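Rifamycin polyketide synthase (Amycolatopsis mediterranei, PDB 4LN9) probably dehydrates a polyketide intermediate during rifamycin assembly, through the double-hotdog dehydratase domain of the synthase's terminal module. Local coordinates at residues 86-91 against 97-102; 209-214 against 287-292; 232-237 against 302-307; 243-248 against 282-287. All blocks are in the same frame, centred on the assembly; numbering follows the deposited sequence.

Contact 1 (86-91 against 97-102); sequences LAVRAG and PVLDEL
V88 sits over the start of strand 98-102 with both of its methyl groups engaged. V88 CG1 lies 3.7 Å from P97 O, and V88 CG2 lies 4.0 Å from L99 CB. With CG1 anti to the backbone N (chi1 170°), that branch is the nearer to the carbonyl oxygen, while CG2 rests on the leucine and also borders P97 O. One helical residue earlier, A87 fills in with its single methyl: A87 CB is 4.3 Å from L99 CD1 and equally far from L102 CD2, so both leucines lean on it. V84 and L270 close round L99 in the same apolar layer. The looser side is at G91 and P97, which approach backbone to backbone, with G91 O 4.0 Å from P97 N and no side-chain packing between the two; the proline is partly exposed. R89 points away from the strand, to a salt bridge with E93 and a hydrogen bond to A36 O. Helix and strand axes, 8.3 Å apart at closest and at 121°, are thus held largely by apolar packing, without a hydrogen bond between the two segments; the strand's backbone bonds go to neighbouring strands.

Contact 2 (209-214 against 287-292); sequences SGNTTE and PERDSL
N211 reaches across to the turn at E288 and R289, and its amide carries the whole approach. The packing is modest: N211 CG stands 4.5 Å from E288 O and 4.6 Å from R289 CA, so the flat group rests against the backbone of the turn. The CB of R289 borders it too, while the rest of the arginine runs off along the exposed surface. Hydrogen bonds serve to shape each loop on its own side. In the type I turn from G210 to T213, T213 OG1 donates to G210 O over 2.9 Å, tilted 34° out of the carbonyl plane. The second type I turn, from E288 to S291, is closed by S291 N to E288 O at 3.3 Å, and S291 OG takes a rather bent bond from E288 N (3.1 Å, 135°). Charge lies to the sheet side of the turn, where E214 makes salt bridges with R207 and R283. K286 also touches N211 and T213, thickening this small surface patch. Such an arrangement belongs to two neighbouring beta hairpins: the turn joining strands 201-207 and 214-220 leans on the turn joining 279-285 and 291-297, at one end of the antiparallel strands of the double hotdog.

Contact 3 (232-237 against 302-307); sequences FGIHPA and GLVVTL
I234 meets V304 and V305 through the far end of its side chain, where the loop leading into helix 236-251, the central helix of the second hotdog, packs on strand 303-313 of its sheet. At its root, I234 CB is 5.4 Å from the nearest atom opposite, V304 CG1. The CG2 branch, lodged between the backbone N and the carbonyl carbon, stays farther off. The other branch does the reaching: I234 CG1 comes within 5.0 Å of V304 CG1, and because chi1 (-173°) and chi2 (167°) are extended, the chain runs straight out to its terminal methyl. That methyl, I234 CD1, lands 4.0 Å from V305 CG1 and 4.3 Å from V304 CG1, with the isoleucine and V305 crossing at about a right angle. Two successive valines can receive one methyl because they form a classic beta bulge facing A296; L272 on strand 263-272 lies beside it. E85 accepts from the backbone N of both G233 and I234, and H235 is the N-cap of the helix, its ND1 bonded to A237 N (2.8 Å) in the ring plane. Directional bonds set the loop's course, and an apolar touch of methyls seats it against the strand.

Contact 4 (243-248 against 282-287); sequences LHSTMV and VRVAKP
V284, the residue most covered here, meets T246 methyl to methyl: T246 CG2 is 3.5 Å from V284 CG1 and 4.0 Å from V284 CB, and the two side chains cross at about a right angle. This is close packing for aliphatic carbons. It depends on how the threonine is turned. With chi1 at 54°, OG1 lies between the backbone N and the carbonyl carbon, where it can fold back on the preceding turn of helix, and CG2 is presented to the strand. The T246 OG1 hydroxyl donates to L243 O over 2.7 Å, approaching nearly along the C=O axis at 168°. That carbonyl also receives a weak bond from T246 N, at a kink where the N-H groups of T246 and M247 have no partner in the usual place one full turn back. The threonine's polar end is therefore satisfied within the helix and its apolar end is offered outward. L243 comes next in buried area. Its CB points away from the strand, yet L243 CD2 swings round to 4.9 Å from V284 CG2, a loose flank to the tight pair. S245 lies by the same branch of V284, and its OG is bonded to A242 O. L292 and L294 of the next strand also pack against V284. A helix wrapped by an antiparallel sheet is the hallmark of the hotdog fold, and here helix 236-251 packs on strand 279-285 in the second half of the double hotdog.

From the N terminus, contact 1 comes first and is complete by 102, closing the short connection from helix 80-93 to strand 98-104. The other three interlock. Contact 2 opens at 209, contact 3 at 232 and contact 4 at 243; they close in the order 4, 2, 3. Contact 4 is thus nested within both others, while contacts 2 and 3 cross. Contact 3 uses the entry and first turn of helix 236-251, contact 4 a later part of it, and L307 CD2 touches L243 CD2 between them. Contacts 2 and 4 share P287. Contact 1, its centre about 12 Å from that of contact 3, belongs to the other helix of the double hotdog.

Contact 1 (86-91 against 97-102)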
loop_
_atom_site.group_PDB
_atom_site.type_symbol
_atom_site.label_atom_id
_atom_site.label_comp_id
_atom_site.label_asym_id
_atom_site.label_seq_id
_atom_site.Cartn_x
_atom_site.Cartn_y
_atom_site.Cartn_z
ATOM N N LEU A 86 -11.686 12.057 1.345
ATOM C CA LEU A 86 -10.603 11.101 1.160
ATOM C C LEU A 86 -9.324 11.813 0.737
ATOM O O LEU A 86 -8.244 11.528 1.253
ATOM C CB LEU A 86 -10.994 10.051 0.120
ATOM C CG LEU A 86 -12.234 9.228 0.474
ATOM C CD1 LEU A 86 -12.536 8.205 -0.611
ATOM C CD2 LEU A 86 -12.063 8.553 1.827
ATOM N N ALA A 87 -9.452 12.717 -0.230
ATOM C CA ALA A 87 -8.301 13.422 -0.781
ATOM C C ALA A 87 -7.637 14.269 0.293
ATOM O O ALA A 87 -6.419 14.233 0.460
ATOM C CB ALA A 87 -8.720 14.290 -1.958
ATOM N N VAL A 88 -8.444 14.984 1.068
ATOM C CA VAL A 88 -7.888 15.857 2.087
ATOM C C VAL A 88 -7.310 15.090 3.276
ATOM O O VAL A 88 -6.254 15.456 3.790
ATOM C CB VAL A 88 -8.902 16.910 2.560
ATOM C CG1 VAL A 88 -8.367 17.645 3.780
ATOM C CG2 VAL A 88 -9.209 17.884 1.429
ATOM N N ARG A 89 -7.876 13.918 3.570
ATOM C CA ARG A 89 -7.300 13.046 4.597
ATOM C C ARG A 89 -5.925 12.534 4.182
ATOM O O ARG A 89 -4.991 12.515 4.984
ATOM C CB ARG A 89 -8.227 11.869 4.920
ATOM C CG ARG A 89 -7.581 10.781 5.772
ATOM C CD ARG A 89 -7.291 11.262 7.188
ATOM N NE ARG A 89 -6.784 10.194 8.050
ATOM C CZ ARG A 89 -5.495 9.904 8.205
ATOM N NH1 ARG A 89 -4.575 10.584 7.536
ATOM N NH2 ARG A 89 -5.125 8.932 9.027
ATOM N N ALA A 90 -5.793 12.163 2.914
ATOM C CA ALA A 90 -4.517 11.689 2.390
ATOM C C ALA A 90 -3.480 12.810 2.419
ATOM O O ALA A 90 -2.368 12.631 2.916
ATOM C CB ALA A 90 -4.693 11.163 0.973
ATOM N N GLY A 91 -3.853 13.961 1.868
ATOM C CA GLY A 91 -2.990 15.136 1.882
ATOM C C GLY A 91 -2.503 15.485 3.274
ATOM O O GLY A 91 -1.327 15.791 3.471
ATOM N N PRO A 97 -2.414 19.642 3.298
ATOM C CA PRO A 97 -3.841 19.582 3.604
ATOM C C PRO A 97 -4.733 20.345 2.616
ATOM O O PRO A 97 -5.951 20.165 2.633
ATOM C CB PRO A 97 -3.923 20.212 4.995
ATOM C CG PRO A 97 -2.775 21.163 5.035
ATOM C CD PRO A 97 -1.680 20.513 4.234
ATOM N N VAL A 98 -4.146 21.187 1.770
ATOM C CA VAL A 98 -4.944 22.052 0.899
ATOM C C VAL A 98 -5.277 21.380 -0.427
ATOM O O VAL A 98 -4.385 20.932 -1.149
ATOM C CB VAL A 98 -4.246 23.399 0.630
ATOM C CG1 VAL A 98 -5.057 24.230 -0.354
ATOM C CG2 VAL A 98 -4.045 24.157 1.934
ATOM N N LEU A 99 -6.567 21.305 -0.741
ATOM C CA LEU A 99 -7.011 20.735 -2.009
ATOM C C LEU A 99 -7.024 21.792 -3.111
ATOM O O LEU A 99 -8.004 22.516 -3.289
ATOM C CB LEU A 99 -8.388 20.070 -1.863
ATOM C CG LEU A 99 -8.881 19.207 -3.033
ATOM C CD1 LEU A 99 -7.824 18.196 -3.452
ATOM C CD2 LEU A 99 -10.187 18.509 -2.682
ATOM N N ASP A 100 -5.888 21.917 -3.795
ATOM C CA ASP A 100 -5.694 22.910 -4.849
ATOM C C ASP A 100 -6.704 22.668 -5.965
ATOM O O ASP A 100 -7.412 23.582 -6.389
ATOM C CB ASP A 100 -4.266 22.788 -5.401
ATOM C CG ASP A 100 -3.790 24.047 -6.108
ATOM O OD1 ASP A 100 -4.538 25.049 -6.130
ATOM O OD2 ASP A 100 -2.655 24.034 -6.636
ATOM N N GLU A 101 -6.841 21.403 -6.353
ATOM C CA GLU A 101 -7.743 21.023 -7.434
ATOM C C GLU A 101 -8.129 19.549 -7.320
ATOM O O GLU A 101 -7.326 18.716 -6.897
ATOM C CB GLU A 101 -7.084 21.300 -8.789
ATOM C CG GLU A 101 -7.968 21.016 -9.993
ATOM C CD GLU A 101 -7.358 21.515 -11.290
ATOM O OE1 GLU A 101 -6.162 21.878 -11.287
ATOM O OE2 GLU A 101 -8.084 21.576 -12.305
ATOM N N LEU A 102 -9.398 19.253 -7.585
ATOM C CA LEU A 102 -9.839 17.870 -7.738
ATOM C C LEU A 102 -10.887 17.766 -8.835
ATOM O O LEU A 102 -11.876 18.499 -8.832
ATOM C CB LEU A 102 -10.398 17.328 -6.420
ATOM C CG LEU A 102 -10.597 15.811 -6.344
ATOM C CD1 LEU A 102 -9.259 15.090 -6.394
ATOM C CD2 LEU A 102 -11.372 15.422 -5.092
#

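Contact 2 (209-214 against 287-292)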
loop_
_atom_site.group_PDB
_atom_site.type_symbol
_atom_site.label_atom_id
_atom_site.label_comp_id
_atom_site.label_asym_id
_atom_site.label_seq_id
_atom_site.Cartn_x
_atom_site.Cartn_y
_atom_site.Cartn_z
ATOM N N SER A 209 -30.421 38.243 -6.448
ATOM C CA SER A 209 -31.236 37.687 -7.530
ATOM C C SER A 209 -30.459 36.945 -8.624
ATOM O O SER A 209 -30.812 35.820 -8.982
ATOM C CB SER A 209 -32.152 38.754 -8.135
ATOM O OG SER A 209 -33.239 38.154 -8.827
ATOM N N GLY A 210 -29.503 37.626 -9.249
ATOM C CA GLY A 210 -28.847 37.094 -10.443
ATOM C C GLY A 210 -27.608 36.279 -10.128
ATOM O O GLY A 210 -27.682 35.245 -9.463
ATOM N N ASN A 211 -26.466 36.730 -10.643
ATOM C CA ASN A 211 -25.175 36.162 -10.269
ATOM C C ASN A 211 -24.707 36.705 -8.924
ATOM O O ASN A 211 -23.624 36.371 -8.446
ATOM C CB ASN A 211 -24.133 36.455 -11.354
ATOM C CG ASN A 211 -22.889 35.594 -11.220
ATOM O OD1 ASN A 211 -21.805 36.092 -10.916
ATOM N ND2 ASN A 211 -23.037 34.297 -11.467
ATOM N N THR A 212 -25.552 37.522 -8.304
ATOM C CA THR A 212 -25.233 38.129 -7.019
ATOM C C THR A 212 -26.024 37.427 -5.912
ATOM O O THR A 212 -25.991 37.831 -4.749
ATOM C CB THR A 212 -25.543 39.638 -7.039
ATOM O OG1 THR A 212 -25.196 40.224 -5.779
ATOM C CG2 THR A 212 -27.017 39.880 -7.325
ATOM N N THR A 213 -26.638 36.303 -6.278
ATOM C CA THR A 213 -27.368 35.450 -5.345
ATOM C C THR A 213 -26.466 34.919 -4.230
ATOM O O THR A 213 -25.435 34.300 -4.498
ATOM C CB THR A 213 -28.001 34.252 -6.083
ATOM O OG1 THR A 213 -29.070 34.711 -6.920
ATOM C CG2 THR A 213 -28.541 33.233 -5.089
ATOM N N GLU A 214 -26.897 35.107 -2.985
ATOM C CA GLU A 214 -26.323 34.398 -1.841
ATOM C C GLU A 214 -27.351 33.434 -1.261
ATOM O O GLU A 214 -28.508 33.801 -1.059
ATOM C CB GLU A 214 -25.912 35.393 -0.752
ATOM C CG GLU A 214 -24.917 36.451 -1.194
ATOM C CD GLU A 214 -24.699 37.515 -0.135
ATOM O OE1 GLU A 214 -25.578 38.387 0.019
ATOM O OE2 GLU A 214 -23.659 37.468 0.557
ATOM N N PRO A 287 -19.181 32.775 -7.898
ATOM C CA PRO A 287 -18.099 33.532 -8.529
ATOM C C PRO A 287 -18.298 33.687 -10.040
ATOM O O PRO A 287 -17.915 34.707 -10.613
ATOM C CB PRO A 287 -16.857 32.681 -8.236
ATOM C CG PRO A 287 -17.226 31.847 -7.055
ATOM C CD PRO A 287 -18.691 31.566 -7.216
ATOM N N GLU A 288 -18.811 32.641 -10.685
ATOM C CA GLU A 288 -19.198 32.706 -12.097
ATOM C C GLU A 288 -20.559 32.029 -12.242
ATOM O O GLU A 288 -21.093 31.500 -11.269
ATOM C CB GLU A 288 -18.161 31.987 -12.968
ATOM C CG GLU A 288 -16.717 32.300 -12.607
ATOM C CD GLU A 288 -16.267 33.659 -13.110
ATOM O OE1 GLU A 288 -16.649 34.033 -14.240
ATOM O OE2 GLU A 288 -15.514 34.343 -12.385
ATOM N N ARG A 289 -21.129 32.054 -13.444
ATOM C CA ARG A 289 -22.521 31.643 -13.616
ATOM C C ARG A 289 -22.716 30.133 -13.495
ATOM O O ARG A 289 -23.829 29.662 -13.264
ATOM C CB ARG A 289 -23.096 32.152 -14.941
ATOM C CG ARG A 289 -24.603 32.366 -14.910
ATOM C CD ARG A 289 -25.177 32.537 -16.308
ATOM N NE ARG A 289 -25.303 33.944 -16.681
ATOM C CZ ARG A 289 -25.503 34.370 -17.925
ATOM N NH1 ARG A 289 -25.615 33.497 -18.916
ATOM N NH2 ARG A 289 -25.576 35.669 -18.179
ATOM N N ASP A 290 -21.627 29.380 -13.612
ATOM C CA ASP A 290 -21.704 27.926 -13.569
ATOM C C ASP A 290 -21.029 27.360 -12.325
ATOM O O ASP A 290 -20.778 26.159 -12.244
ATOM C CB ASP A 290 -21.072 27.319 -14.823
ATOM C CG ASP A 290 -19.576 27.553 -14.891
ATOM O OD1 ASP A 290 -19.095 28.518 -14.259
ATOM O OD2 ASP A 290 -18.880 26.772 -15.575
ATOM N N SER A 291 -20.697 28.229 -11.375
ATOM C CA SER A 291 -19.886 27.814 -10.232
ATOM C C SER A 291 -20.410 28.270 -8.869
ATOM O O SER A 291 -21.192 29.216 -8.770
ATOM C CB SER A 291 -18.424 28.226 -10.416
ATOM O OG SER A 291 -18.294 29.634 -10.501
ATOM N N LEU A 292 -19.918 27.613 -7.820
ATOM C CA LEU A 292 -20.259 27.947 -6.438
ATOM C C LEU A 292 -18.994 28.215 -5.622
ATOM O O LEU A 292 -17.959 27.588 -5.851
ATOM C CB LEU A 292 -21.030 26.795 -5.792
ATOM C CG LEU A 292 -22.405 26.452 -6.362
ATOM C CD1 LEU A 292 -22.980 25.255 -5.618
ATOM C CD2 LEU A 292 -23.338 27.647 -6.260
#

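Contact 3 (232-237 against 302-307)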
loop_
_atom_site.group_PDB
_atom_site.type_symbol
_atom_site.label_atom_id
_atom_site.label_comp_id
_atom_site.label_asym_id
_atom_site.label_seq_id
_atom_site.Cartn_x
_atom_site.Cartn_y
_atom_site.Cartn_z
ATOM N N PHE A 232 -14.510 12.149 11.140
ATOM C CA PHE A 232 -14.147 12.681 9.825
ATOM C C PHE A 232 -13.365 13.987 9.944
ATOM O O PHE A 232 -13.478 14.695 10.945
ATOM C CB PHE A 232 -15.399 12.919 8.978
ATOM C CG PHE A 232 -15.966 11.671 8.369
ATOM C CD1 PHE A 232 -15.327 11.049 7.311
ATOM C CD2 PHE A 232 -17.189 11.174 8.789
ATOM C CE1 PHE A 232 -15.864 9.920 6.723
ATOM C CE2 PHE A 232 -17.744 10.059 8.192
ATOM C CZ PHE A 232 -17.076 9.424 7.163
ATOM N N GLY A 233 -12.650 14.346 8.884
ATOM C CA GLY A 233 -12.270 15.735 8.664
ATOM C C GLY A 233 -13.504 16.610 8.556
ATOM O O GLY A 233 -13.765 17.446 9.422
ATOM N N ILE A 234 -14.329 16.320 7.555
ATOM C CA ILE A 234 -15.719 16.757 7.557
ATOM C C ILE A 234 -16.615 15.656 6.986
ATOM O O ILE A 234 -16.256 15.009 6.002
ATOM C CB ILE A 234 -15.898 18.054 6.740
ATOM C CG1 ILE A 234 -17.321 18.598 6.889
ATOM C CG2 ILE A 234 -15.551 17.820 5.276
ATOM C CD1 ILE A 234 -17.489 20.016 6.392
ATOM N N HIS A 235 -17.687 15.327 7.702
ATOM C CA HIS A 235 -18.596 14.281 7.238
ATOM C C HIS A 235 -19.139 14.605 5.868
ATOM O O HIS A 235 -19.545 15.744 5.617
ATOM C CB HIS A 235 -19.729 14.054 8.241
ATOM C CG HIS A 235 -20.573 12.833 7.943
ATOM N ND1 HIS A 235 -21.213 12.669 6.773
ATOM C CD2 HIS A 235 -20.878 11.715 8.718
ATOM C CE1 HIS A 235 -21.879 11.500 6.784
ATOM N NE2 HIS A 235 -21.696 10.930 7.986
ATOM N N PRO A 236 -18.945 13.687 4.906
ATOM C CA PRO A 236 -19.335 13.981 3.530
ATOM C C PRO A 236 -20.790 14.431 3.410
ATOM O O PRO A 236 -21.126 15.179 2.494
ATOM C CB PRO A 236 -19.128 12.644 2.819
ATOM C CG PRO A 236 -18.016 12.000 3.575
ATOM C CD PRO A 236 -18.182 12.429 5.009
ATOM N N ALA A 237 -21.645 13.977 4.321
ATOM C CA ALA A 237 -23.043 14.394 4.313
ATOM C C ALA A 237 -23.217 15.839 4.783
ATOM O O ALA A 237 -24.042 16.576 4.243
ATOM C CB ALA A 237 -23.897 13.447 5.148
ATOM N N GLY A 302 -16.266 29.644 14.573
ATOM C CA GLY A 302 -14.964 29.301 13.999
ATOM C C GLY A 302 -15.091 28.739 12.596
ATOM O O GLY A 302 -16.000 27.958 12.318
ATOM N N LEU A 303 -14.129 29.049 11.732
ATOM C CA LEU A 303 -14.122 28.493 10.377
ATOM C C LEU A 303 -14.080 26.964 10.386
ATOM O O LEU A 303 -13.231 26.369 11.053
ATOM C CB LEU A 303 -12.920 29.019 9.596
ATOM C CG LEU A 303 -13.125 30.156 8.595
ATOM C CD1 LEU A 303 -11.810 30.414 7.863
ATOM C CD2 LEU A 303 -14.237 29.833 7.607
ATOM N N VAL A 304 -14.823 26.356 9.462
ATOM C CA VAL A 304 -14.769 24.908 9.264
ATOM C C VAL A 304 -14.309 24.506 7.859
ATOM O O VAL A 304 -13.398 23.690 7.714
ATOM C CB VAL A 304 -16.116 24.231 9.594
ATOM C CG1 VAL A 304 -16.040 22.735 9.328
ATOM C CG2 VAL A 304 -16.504 24.502 11.042
ATOM N N VAL A 305 -14.921 25.083 6.830
ATOM C CA VAL A 305 -14.507 24.807 5.454
ATOM C C VAL A 305 -14.644 26.031 4.550
ATOM O O VAL A 305 -15.547 26.847 4.731
ATOM C CB VAL A 305 -15.261 23.599 4.854
ATOM C CG1 VAL A 305 -16.758 23.721 5.097
ATOM C CG2 VAL A 305 -14.960 23.458 3.368
ATOM N N THR A 306 -13.654 26.241 3.687
ATOM C CA THR A 306 -13.796 27.210 2.609
ATOM C C THR A 306 -13.562 26.550 1.262
ATOM O O THR A 306 -12.739 25.644 1.136
ATOM C CB THR A 306 -12.831 28.401 2.766
ATOM O OG1 THR A 306 -11.488 27.918 2.886
ATOM C CG2 THR A 306 -13.183 29.218 4.000
ATOM N N LEU A 307 -14.319 26.989 0.265
ATOM C CA LEU A 307 -14.217 26.438 -1.076
ATOM C C LEU A 307 -14.201 27.580 -2.087
ATOM O O LEU A 307 -15.141 28.373 -2.145
ATOM C CB LEU A 307 -15.405 25.513 -1.347
ATOM C CG LEU A 307 -15.571 25.006 -2.779
ATOM C CD1 LEU A 307 -14.292 24.329 -3.247
ATOM C CD2 LEU A 307 -16.752 24.049 -2.867
#

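Contact 4 (243-248 against 282-287)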
loop_
_atom_site.group_PDB
_atom_site.type_symbol
_atom_site.label_atom_id
_atom_site.label_comp_id
_atom_site.label_asym_id
_atom_site.label_seq_id
_atom_site.Cartn_x
_atom_site.Cartn_y
_atom_site.Cartn_z
ATOM N N LEU A 243 -23.697 22.266 0.407
ATOM C CA LEU A 243 -23.751 22.676 -0.993
ATOM C C LEU A 243 -25.132 22.466 -1.619
ATOM O O LEU A 243 -25.576 23.271 -2.439
ATOM C CB LEU A 243 -22.679 21.947 -1.807
ATOM C CG LEU A 243 -21.227 22.331 -1.510
ATOM C CD1 LEU A 243 -20.275 21.268 -2.037
ATOM C CD2 LEU A 243 -20.896 23.694 -2.101
ATOM N N HIS A 244 -25.811 21.388 -1.236
ATOM C CA HIS A 244 -27.109 21.080 -1.834
ATOM C C HIS A 244 -28.261 21.864 -1.250
ATOM O O HIS A 244 -29.324 21.952 -1.870
ATOM C CB HIS A 244 -27.384 19.571 -1.883
ATOM C CG HIS A 244 -27.833 18.971 -0.564
ATOM N ND1 HIS A 244 -27.371 17.782 -0.128
ATOM C CD2 HIS A 244 -28.904 19.297 0.267
ATOM C CE1 HIS A 244 -28.028 17.428 0.994
ATOM N NE2 HIS A 244 -28.954 18.366 1.245
ATOM N N SER A 245 -27.937 22.722 -0.279
ATOM C CA SER A 245 -28.869 23.755 0.170
ATOM C C SER A 245 -29.324 24.660 -0.976
ATOM O O SER A 245 -30.471 25.109 -1.000
ATOM C CB SER A 245 -28.247 24.591 1.292
ATOM O OG SER A 245 -27.231 25.441 0.790
ATOM N N THR A 246 -28.450 24.862 -1.958
ATOM C CA THR A 246 -28.792 25.655 -3.139
ATOM C C THR A 246 -29.891 24.992 -3.965
ATOM O O THR A 246 -30.715 25.670 -4.580
ATOM C CB THR A 246 -27.564 25.905 -4.039
ATOM O OG1 THR A 246 -26.947 24.655 -4.376
ATOM C CG2 THR A 246 -26.554 26.795 -3.332
ATOM N N MET A 247 -29.868 23.663 -4.006
ATOM C CA MET A 247 -30.870 22.894 -4.737
ATOM C C MET A 247 -32.166 22.825 -3.942
ATOM O O MET A 247 -33.251 23.044 -4.481
ATOM C CB MET A 247 -30.362 21.477 -5.007
ATOM C CG MET A 247 -29.364 21.375 -6.146
ATOM S SD MET A 247 -28.358 19.884 -6.031
ATOM C CE MET A 247 -29.612 18.656 -5.670
ATOM N N VAL A 248 -32.046 22.482 -2.663
ATOM C CA VAL A 248 -33.171 22.559 -1.742
ATOM C C VAL A 248 -33.860 23.917 -1.837
ATOM O O VAL A 248 -35.086 23.995 -1.931
ATOM C CB VAL A 248 -32.730 22.311 -0.287
ATOM C CG1 VAL A 248 -33.838 22.707 0.677
ATOM C CG2 VAL A 248 -32.343 20.853 -0.093
ATOM N N VAL A 282 -23.683 28.310 6.862
ATOM C CA VAL A 282 -23.034 28.342 5.556
ATOM C C VAL A 282 -23.503 29.522 4.706
ATOM O O VAL A 282 -24.646 29.969 4.823
ATOM C CB VAL A 282 -23.246 27.023 4.784
ATOM C CG1 VAL A 282 -22.985 25.829 5.690
ATOM C CG2 VAL A 282 -24.655 26.964 4.214
ATOM N N ARG A 283 -22.564 30.119 3.973
ATOM C CA ARG A 283 -22.890 31.033 2.875
ATOM C C ARG A 283 -22.407 30.456 1.549
ATOM O O ARG A 283 -21.229 30.134 1.397
ATOM C CB ARG A 283 -22.246 32.408 3.100
ATOM C CG ARG A 283 -22.386 33.356 1.914
ATOM C CD ARG A 283 -21.587 34.635 2.116
ATOM N NE ARG A 283 -21.773 35.587 1.021
ATOM C CZ ARG A 283 -20.991 35.654 -0.053
ATOM N NH1 ARG A 283 -19.985 34.802 -0.196
ATOM N NH2 ARG A 283 -21.205 36.582 -0.977
ATOM N N VAL A 284 -23.325 30.311 0.599
ATOM C CA VAL A 284 -22.969 29.837 -0.735
ATOM C C VAL A 284 -23.240 30.912 -1.783
ATOM O O VAL A 284 -24.315 31.510 -1.803
ATOM C CB VAL A 284 -23.727 28.546 -1.101
ATOM C CG1 VAL A 284 -23.368 28.102 -2.511
ATOM C CG2 VAL A 284 -23.408 27.444 -0.101
ATOM N N ALA A 285 -22.228 31.219 -2.593
ATOM C CA ALA A 285 -22.359 32.242 -3.629
ATOM C C ALA A 285 -21.835 31.788 -4.991
ATOM O O ALA A 285 -21.273 30.700 -5.120
ATOM C CB ALA A 285 -21.673 33.531 -3.197
ATOM N N LYS A 286 -21.950 32.669 -5.983
ATOM C CA LYS A 286 -21.533 32.368 -7.354
ATOM C C LYS A 286 -20.413 33.301 -7.807
ATOM O O LYS A 286 -20.668 34.448 -8.175
ATOM C CB LYS A 286 -22.721 32.501 -8.309
ATOM C CG LYS A 286 -23.672 31.317 -8.291
ATOM C CD LYS A 286 -25.114 31.767 -8.123
ATOM C CE LYS A 286 -26.074 30.586 -8.205
ATOM N NZ LYS A 286 -27.346 30.866 -7.466
ATOM N N PRO A 287 -19.181 32.775 -7.898
ATOM C CA PRO A 287 -18.099 33.532 -8.529
ATOM C C PRO A 287 -18.298 33.687 -10.040
ATOM O O PRO A 287 -17.915 34.707 -10.613
ATOM C CB PRO A 287 -16.857 32.681 -8.236
ATOM C CG PRO A 287 -17.226 31.847 -7.055
ATOM C CD PRO A 287 -18.691 31.566 -7.216
#